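Local coordinates for protein transcriptional regulator (Pyrococcus horikoshii, PDB 1UDD) that is of unknown function but belongs to the all-helical TenA/THI-4/PQQC family and assembles from four chains, at residues F21-V27 with E142-H147; L130-L134 with L178-I182; C136-A141 with Y171-V175. All blocks are in the same frame, centred on the assembly; numbering follows the deposited sequence.

Contact 1 (F21-V27 with E142-H147)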
# COMPACT_ATOMS: atom_id res chain seq x y z
N PHE A 21 19.22 19.37 20.04
CA PHE A 21 18.99 20.45 20.99
C PHE A 21 20.00 21.59 20.83
O PHE A 21 19.67 22.76 21.00
CB PHE A 21 19.03 19.94 22.44
CG PHE A 21 17.97 18.92 22.76
CD1 PHE A 21 16.68 19.04 22.26
CD2 PHE A 21 18.27 17.83 23.59
CE1 PHE A 21 15.69 18.10 22.58
CE2 PHE A 21 17.30 16.89 23.91
CZ PHE A 21 16.00 17.02 23.40
N GLU A 22 21.22 21.23 20.44
CA GLU A 22 22.29 22.21 20.29
C GLU A 22 22.54 22.70 18.88
O GLU A 22 23.49 23.45 18.65
CB GLU A 22 23.59 21.63 20.86
CG GLU A 22 23.41 21.03 22.24
CD GLU A 22 24.71 20.57 22.87
OE1 GLU A 22 25.61 20.10 22.13
OE2 GLU A 22 24.81 20.65 24.11
N HIS A 23 21.71 22.28 17.93
CA HIS A 23 21.90 22.72 16.55
C HIS A 23 21.72 24.24 16.46
O HIS A 23 20.78 24.80 17.01
CB HIS A 23 20.91 22.02 15.62
CG HIS A 23 21.28 22.10 14.18
ND1 HIS A 23 21.03 23.21 13.40
CD2 HIS A 23 21.93 21.22 13.38
CE1 HIS A 23 21.51 23.01 12.19
NE2 HIS A 23 22.07 21.81 12.15
N PRO A 24 22.65 24.92 15.77
CA PRO A 24 22.62 26.37 15.59
C PRO A 24 21.24 26.90 15.20
O PRO A 24 20.74 27.84 15.82
CB PRO A 24 23.65 26.60 14.49
CG PRO A 24 24.65 25.55 14.79
CD PRO A 24 23.81 24.34 15.09
N PHE A 25 20.63 26.30 14.19
CA PHE A 25 19.31 26.74 13.75
C PHE A 25 18.32 26.70 14.90
O PHE A 25 17.58 27.66 15.14
CB PHE A 25 18.81 25.86 12.61
CG PHE A 25 17.65 26.46 11.87
CD1 PHE A 25 17.86 27.12 10.66
CD2 PHE A 25 16.36 26.40 12.38
CE1 PHE A 25 16.80 27.69 9.98
CE2 PHE A 25 15.30 26.97 11.70
CZ PHE A 25 15.52 27.62 10.50
N VAL A 26 18.30 25.58 15.62
CA VAL A 26 17.40 25.43 16.75
C VAL A 26 17.74 26.44 17.85
O VAL A 26 16.87 27.19 18.31
CB VAL A 26 17.47 24.00 17.36
CG1 VAL A 26 16.72 23.96 18.67
CG2 VAL A 26 16.88 22.98 16.38
N VAL A 27 19.00 26.44 18.27
CA VAL A 27 19.43 27.35 19.32
C VAL A 27 19.14 28.80 18.96
O VAL A 27 18.63 29.57 19.78
CB VAL A 27 20.94 27.20 19.61
CG1 VAL A 27 21.36 28.20 20.68
CG2 VAL A 27 21.24 25.79 20.08
N GLU A 142 10.31 18.38 23.09
CA GLU A 142 11.51 18.35 23.93
C GLU A 142 12.42 19.54 23.66
O GLU A 142 13.04 20.07 24.57
CB GLU A 142 12.31 17.06 23.72
CG GLU A 142 11.74 15.83 24.36
CD GLU A 142 11.66 15.91 25.88
OE1 GLU A 142 12.54 16.53 26.52
OE2 GLU A 142 10.71 15.33 26.44
N ILE A 143 12.50 19.94 22.39
CA ILE A 143 13.32 21.08 22.02
C ILE A 143 12.78 22.34 22.71
O ILE A 143 13.55 23.09 23.30
CB ILE A 143 13.30 21.31 20.48
CG1 ILE A 143 14.03 20.16 19.76
CG2 ILE A 143 13.96 22.63 20.16
CD1 ILE A 143 13.93 20.24 18.22
N ALA A 144 11.47 22.55 22.64
CA ALA A 144 10.85 23.72 23.27
C ALA A 144 11.08 23.67 24.77
O ALA A 144 11.48 24.66 25.38
CB ALA A 144 9.36 23.77 22.97
N GLU A 145 10.84 22.50 25.37
CA GLU A 145 11.06 22.34 26.81
C GLU A 145 12.51 22.70 27.12
O GLU A 145 12.78 23.44 28.06
CB GLU A 145 10.76 20.89 27.22
CG GLU A 145 11.02 20.54 28.68
CD GLU A 145 10.17 21.35 29.65
OE1 GLU A 145 9.02 21.67 29.29
OE2 GLU A 145 10.65 21.65 30.77
N TYR A 146 13.42 22.21 26.30
CA TYR A 146 14.85 22.44 26.46
C TYR A 146 15.26 23.92 26.39
O TYR A 146 16.16 24.35 27.11
CB TYR A 146 15.62 21.68 25.37
CG TYR A 146 17.13 21.65 25.55
CD1 TYR A 146 17.75 20.58 26.20
CD2 TYR A 146 17.93 22.68 25.06
CE1 TYR A 146 19.14 20.53 26.35
CE2 TYR A 146 19.32 22.65 25.20
CZ TYR A 146 19.91 21.56 25.84
OH TYR A 146 21.28 21.50 25.95
N HIS A 147 14.61 24.68 25.51
CA HIS A 147 14.93 26.10 25.33
C HIS A 147 13.83 27.01 25.87
O HIS A 147 13.73 28.18 25.49
CB HIS A 147 15.17 26.40 23.85
CG HIS A 147 16.35 25.69 23.27
ND1 HIS A 147 17.65 26.03 23.57
CD2 HIS A 147 16.43 24.65 22.40
CE1 HIS A 147 18.48 25.24 22.91
NE2 HIS A 147 17.76 24.39 22.20

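Contact 2 (L130-L134 with L178-I182)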
# COMPACT_ATOMS: atom_id res chain seq x y z
N LEU A 130 3.80 4.47 13.60
CA LEU A 130 3.77 5.54 14.58
C LEU A 130 5.17 5.87 15.11
O LEU A 130 5.52 7.04 15.30
CB LEU A 130 2.84 5.17 15.74
CG LEU A 130 1.36 5.09 15.35
CD1 LEU A 130 0.55 4.54 16.54
CD2 LEU A 130 0.86 6.48 14.94
N THR A 131 5.97 4.83 15.35
CA THR A 131 7.32 5.04 15.84
C THR A 131 8.13 5.86 14.83
O THR A 131 9.04 6.61 15.20
CB THR A 131 8.04 3.68 16.11
OG1 THR A 131 7.30 2.95 17.09
CG2 THR A 131 9.48 3.90 16.64
N ALA A 132 7.79 5.75 13.55
CA ALA A 132 8.53 6.53 12.55
C ALA A 132 8.13 8.00 12.63
O ALA A 132 8.83 8.86 12.10
CB ALA A 132 8.27 6.01 11.17
N LEU A 133 7.03 8.29 13.31
CA LEU A 133 6.55 9.66 13.46
C LEU A 133 6.83 10.27 14.83
O LEU A 133 6.68 11.48 15.03
CB LEU A 133 5.05 9.72 13.21
CG LEU A 133 4.50 9.08 11.94
CD1 LEU A 133 2.98 9.34 11.85
CD2 LEU A 133 5.22 9.65 10.72
N LEU A 134 7.24 9.44 15.78
CA LEU A 134 7.49 9.90 17.14
C LEU A 134 8.65 10.90 17.23
O LEU A 134 8.55 11.93 17.91
CB LEU A 134 7.72 8.69 18.05
CG LEU A 134 7.66 8.96 19.56
CD1 LEU A 134 6.31 9.60 19.94
CD2 LEU A 134 7.85 7.65 20.28
N LEU A 178 0.58 9.50 21.90
CA LEU A 178 1.28 8.72 20.88
C LEU A 178 2.23 7.74 21.57
O LEU A 178 2.33 6.58 21.15
CB LEU A 178 2.05 9.63 19.92
CG LEU A 178 1.15 10.47 18.97
CD1 LEU A 178 2.00 11.33 18.06
CD2 LEU A 178 0.28 9.54 18.14
N ARG A 179 2.89 8.19 22.63
CA ARG A 179 3.80 7.32 23.36
C ARG A 179 3.07 6.21 24.10
O ARG A 179 3.58 5.09 24.22
CB ARG A 179 4.66 8.13 24.33
CG ARG A 179 5.73 8.98 23.63
CD ARG A 179 6.95 9.30 24.49
NE ARG A 179 6.81 10.56 25.21
CZ ARG A 179 5.97 10.75 26.20
NH1 ARG A 179 5.20 9.74 26.58
NH2 ARG A 179 5.85 11.94 26.79
N LYS A 180 1.85 6.50 24.57
CA LYS A 180 1.07 5.51 25.29
C LYS A 180 0.69 4.38 24.35
O LYS A 180 0.75 3.21 24.71
CB LYS A 180 -0.18 6.13 25.89
CG LYS A 180 -1.13 5.10 26.49
CD LYS A 180 -2.33 5.78 27.16
CE LYS A 180 -3.23 4.77 27.86
NZ LYS A 180 -4.26 5.47 28.69
N ILE A 181 0.29 4.74 23.14
CA ILE A 181 -0.07 3.73 22.18
C ILE A 181 1.14 2.84 21.89
O ILE A 181 1.05 1.62 21.96
CB ILE A 181 -0.59 4.36 20.89
CG1 ILE A 181 -1.95 5.02 21.18
CG2 ILE A 181 -0.71 3.28 19.81
CD1 ILE A 181 -2.49 5.89 20.05
N ILE A 182 2.28 3.44 21.59
CA ILE A 182 3.46 2.64 21.32
C ILE A 182 3.85 1.81 22.56
O ILE A 182 4.19 0.63 22.45
CB ILE A 182 4.65 3.54 20.89
CG1 ILE A 182 4.36 4.13 19.50
CG2 ILE A 182 5.96 2.75 20.89
CD1 ILE A 182 5.29 5.26 19.11

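Contact 3 (C136-A141 with Y171-V175)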
# COMPACT_ATOMS: atom_id res chain seq x y z
N CYS A 136 9.45 13.01 15.24
CA CYS A 136 8.84 14.27 14.80
C CYS A 136 8.08 14.96 15.93
O CYS A 136 8.48 16.01 16.42
CB CYS A 136 7.88 14.04 13.64
SG CYS A 136 6.69 15.40 13.42
N PHE A 137 6.97 14.35 16.33
CA PHE A 137 6.13 14.91 17.39
C PHE A 137 6.87 15.15 18.72
O PHE A 137 6.79 16.23 19.30
CB PHE A 137 4.92 14.00 17.66
CG PHE A 137 3.88 14.00 16.57
CD1 PHE A 137 4.02 13.20 15.44
CD2 PHE A 137 2.72 14.78 16.69
CE1 PHE A 137 3.03 13.17 14.45
CE2 PHE A 137 1.73 14.76 15.70
CZ PHE A 137 1.89 13.95 14.58
N TRP A 138 7.61 14.14 19.17
CA TRP A 138 8.32 14.21 20.45
C TRP A 138 9.48 15.20 20.53
O TRP A 138 9.55 16.00 21.47
CB TRP A 138 8.77 12.80 20.84
CG TRP A 138 9.18 12.63 22.28
CD1 TRP A 138 9.15 13.58 23.28
CD2 TRP A 138 9.70 11.44 22.87
NE1 TRP A 138 9.63 13.04 24.46
CE2 TRP A 138 9.97 11.73 24.24
CE3 TRP A 138 9.97 10.14 22.39
CZ2 TRP A 138 10.50 10.77 25.12
CZ3 TRP A 138 10.50 9.19 23.27
CH2 TRP A 138 10.75 9.51 24.62
N SER A 139 10.39 15.17 19.56
CA SER A 139 11.52 16.08 19.58
C SER A 139 11.12 17.56 19.57
O SER A 139 11.78 18.37 20.18
CB SER A 139 12.46 15.81 18.41
OG SER A 139 11.90 16.26 17.18
N TYR A 140 10.05 17.91 18.86
CA TYR A 140 9.62 19.30 18.81
C TYR A 140 9.19 19.79 20.18
O TYR A 140 9.39 20.96 20.53
CB TYR A 140 8.49 19.49 17.78
CG TYR A 140 9.00 19.82 16.39
CD1 TYR A 140 9.85 18.95 15.70
CD2 TYR A 140 8.71 21.06 15.81
CE1 TYR A 140 10.40 19.31 14.45
CE2 TYR A 140 9.25 21.43 14.58
CZ TYR A 140 10.09 20.56 13.91
OH TYR A 140 10.63 20.95 12.70
N ALA A 141 8.59 18.91 20.96
CA ALA A 141 8.17 19.27 22.31
C ALA A 141 9.39 19.34 23.22
O ALA A 141 9.50 20.25 24.04
CB ALA A 141 7.17 18.24 22.84
N TYR A 171 -0.54 20.02 23.06
CA TYR A 171 0.51 19.43 22.25
C TYR A 171 1.23 18.36 23.05
O TYR A 171 1.53 17.28 22.54
CB TYR A 171 1.52 20.48 21.78
CG TYR A 171 2.48 19.89 20.78
CD1 TYR A 171 2.08 19.66 19.46
CD2 TYR A 171 3.74 19.43 21.18
CE1 TYR A 171 2.91 18.97 18.57
CE2 TYR A 171 4.56 18.74 20.30
CZ TYR A 171 4.14 18.51 19.00
OH TYR A 171 4.94 17.78 18.16
N LEU A 172 1.48 18.67 24.32
CA LEU A 172 2.15 17.75 25.22
C LEU A 172 1.31 16.50 25.46
O LEU A 172 1.84 15.39 25.58
CB LEU A 172 2.44 18.42 26.56
CG LEU A 172 3.52 19.50 26.55
CD1 LEU A 172 3.66 20.09 27.95
CD2 LEU A 172 4.83 18.88 26.10
N ASN A 173 -0.01 16.68 25.53
CA ASN A 173 -0.88 15.55 25.77
C ASN A 173 -0.97 14.66 24.55
O ASN A 173 -1.10 13.45 24.68
CB ASN A 173 -2.27 16.03 26.21
CG ASN A 173 -2.30 16.44 27.68
OD1 ASN A 173 -3.29 16.98 28.17
ND2 ASN A 173 -1.21 16.17 28.40
N LEU A 174 -0.88 15.26 23.36
CA LEU A 174 -0.92 14.53 22.10
C LEU A 174 0.31 13.62 22.00
O LEU A 174 0.20 12.42 21.70
CB LEU A 174 -0.95 15.49 20.91
CG LEU A 174 -0.66 14.84 19.55
CD1 LEU A 174 -1.70 13.76 19.27
CD2 LEU A 174 -0.66 15.90 18.45
N VAL A 175 1.48 14.18 22.25
CA VAL A 175 2.70 13.37 22.20
C VAL A 175 2.58 12.26 23.26
O VAL A 175 2.95 11.11 23.01
CB VAL A 175 3.95 14.22 22.51
CG1 VAL A 175 5.21 13.37 22.36
CG2 VAL A 175 3.99 15.42 21.57

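Contact 1 (F21-V27 with E142-H147)
His147 NE2 gives its hydrogen to Phe21 O over 2.8 Å, and the bond lies in both the imidazole plane and the carbonyl plane, on a lone pair of the oxygen, though the N-H is moderately bent at 147°. It ties the end of helix 14-21 to the residue that leaves helix 126-146. NE2 is the firm grip on the imidazole; the other ring nitrogen, ND1, has only a weak bond to Lys150.

Beside this bond the rings of Phe21 and Tyr146 form an offset stack, centroids 4.7 Å apart and planes at 12°. The offset puts Phe21 CB over the middle of the tyrosine ring, 3.7 Å from its centroid, as a CH-pi contact. With its ring carbons CE1 and CZ, Phe21 reaches Glu142 CB at the ring edge, and its CD1 lies 3.8 Å from Ile143 CG1.

Val26 sends CG1, anti to its backbone N (chi1 170°), between Ile143 and His147; Val26 CG1 and Ile143 CG2 are tight at 3.4 Å. Trp208 of helix 190-213 also packs on Val26.

A carbonyl at a helix end thus gets a side-chain donor among apolar groups, and the link between the turn at 21-23 and the end of helix 126-146 has a directional bond as well as apolar contact.

Contact 2 (L130-L134 with L178-I182)
Leu134 swings CG anti to its backbone N (chi1 -165°), which carries both methyls across to segment 178-182, while Ile182 keeps CG1 beside its own N (chi1 -69°) and extends CD1 back between the residues of 130-134. The two meet at Leu134 CD2 and Ile182 CD1, 3.7 Å apart. That CD1 methyl is the hub of the contact: it also lies 3.7 Å from Thr131 OG1 and approaches the backbone carbonyl carbon and CB of Leu130.

The Thr131 hydroxyl is bonded to Ile127 O, one turn back in its own helix, so the oxygen is satisfied while its flank packs on a hydrocarbon. Thr131 and Ile182 cross at about a right angle.

Separately, Leu130 CD1 meets Ile181 CG2 at 3.7 Å, again with the side chains nearly perpendicular. Leu130 CD2 comes only loosely to Leu178 CD2. Leu134 CD1, for its part, rests 3.8 Å from Arg179 CG, using the aliphatic root of the arginine; the guanidinium goes on to make a cation-pi contact with Trp138.

The helix segments run at 141° with axes 10.4 Å apart, a roughly antiparallel, mostly apolar joint with no polar bond between the two segments. Around it, helix 5-11 and the residue at its start add Ile5 against Ile182, Leu9 against Thr131 and Thr6 against Leu134 and Arg179. Phe197 of helix 190-213 covers Thr131 and Leu134, and Ile60 of helix 36-63 packs on Leu130. Helix 108-123 joins them, with Phe116 on Ala132 and Met117 on Leu133, so helix 126-146 is hemmed in by other helices here.

Contact 3 (C136-A141 with Y171-V175)
Tyr171 reaches Phe137 across a helix pair in the all-helical bundle of this TenA/THI-4/PQQC family member, helix 126-146 and helix 169-183, running roughly antiparallel. The short segments stand at 140° to each other, with axes 9.7 Å apart.

The polar part is one bond. Tyr171 OH donates to Phe137 O over 2.7 Å, meeting the carbonyl in its plane, on a lone pair, and well bent from the C=O direction at 111°. Tyr171 turns CG anti to its backbone N (chi1 -172°), and this stretches the phenol across the gap to helix 126-146. The carbonyl belongs to a helix residue, so the phenol supplies a donor to a main-chain oxygen within the helix.

Around the phenol rim, Ala141 CB touches the ring edge in plane, 3.7 Å from Tyr171 CE2, and the Phe137 side chain crosses Tyr171 at about a right angle. Tyr140 contributes its CB near the phenol oxygen, while its own hydroxyl is bonded to Tyr42 on helix 36-63. The aromatic pair of this phenol comes from outside the two segments: Tyr166 meets Tyr171 edge-to-face.

The apolar part is spread along helix 169-183. Leu174 CD2 lies 3.8 Å from Phe137 CE2, obliquely against the CD2-CE2 side of the phenylalanine ring. Leu172 lays CD2 near Ala141 CB at 4.1 Å. Val175 divides its methyls between two neighbours: CG2 faces the Phe137 carbonyl group, whereas CG1 fits against the root of Trp138, 3.7 Å from Trp138 CA and 3.9 Å from Trp138 CB.

Helix 126-146 is common to all three contacts, which follow one another along it: contact 2 near its start, contact 3 farther on, contact 1 at its end. Contacts 2 and 3 both pair it with helix 169-183; their centres are 10 Å apart and they touch through Arg179 with Trp138 and Leu178 with Phe137. In sequence contact 3 is nested inside the loop closed by contact 2. Contact 1 instead brings in residues 21-27 and crosses both; its centre is 14 Å from that of contact 3 and 21 Å from that of contact 2. One helix thus touches both an early part of the chain (21-27) and a late one (171-182).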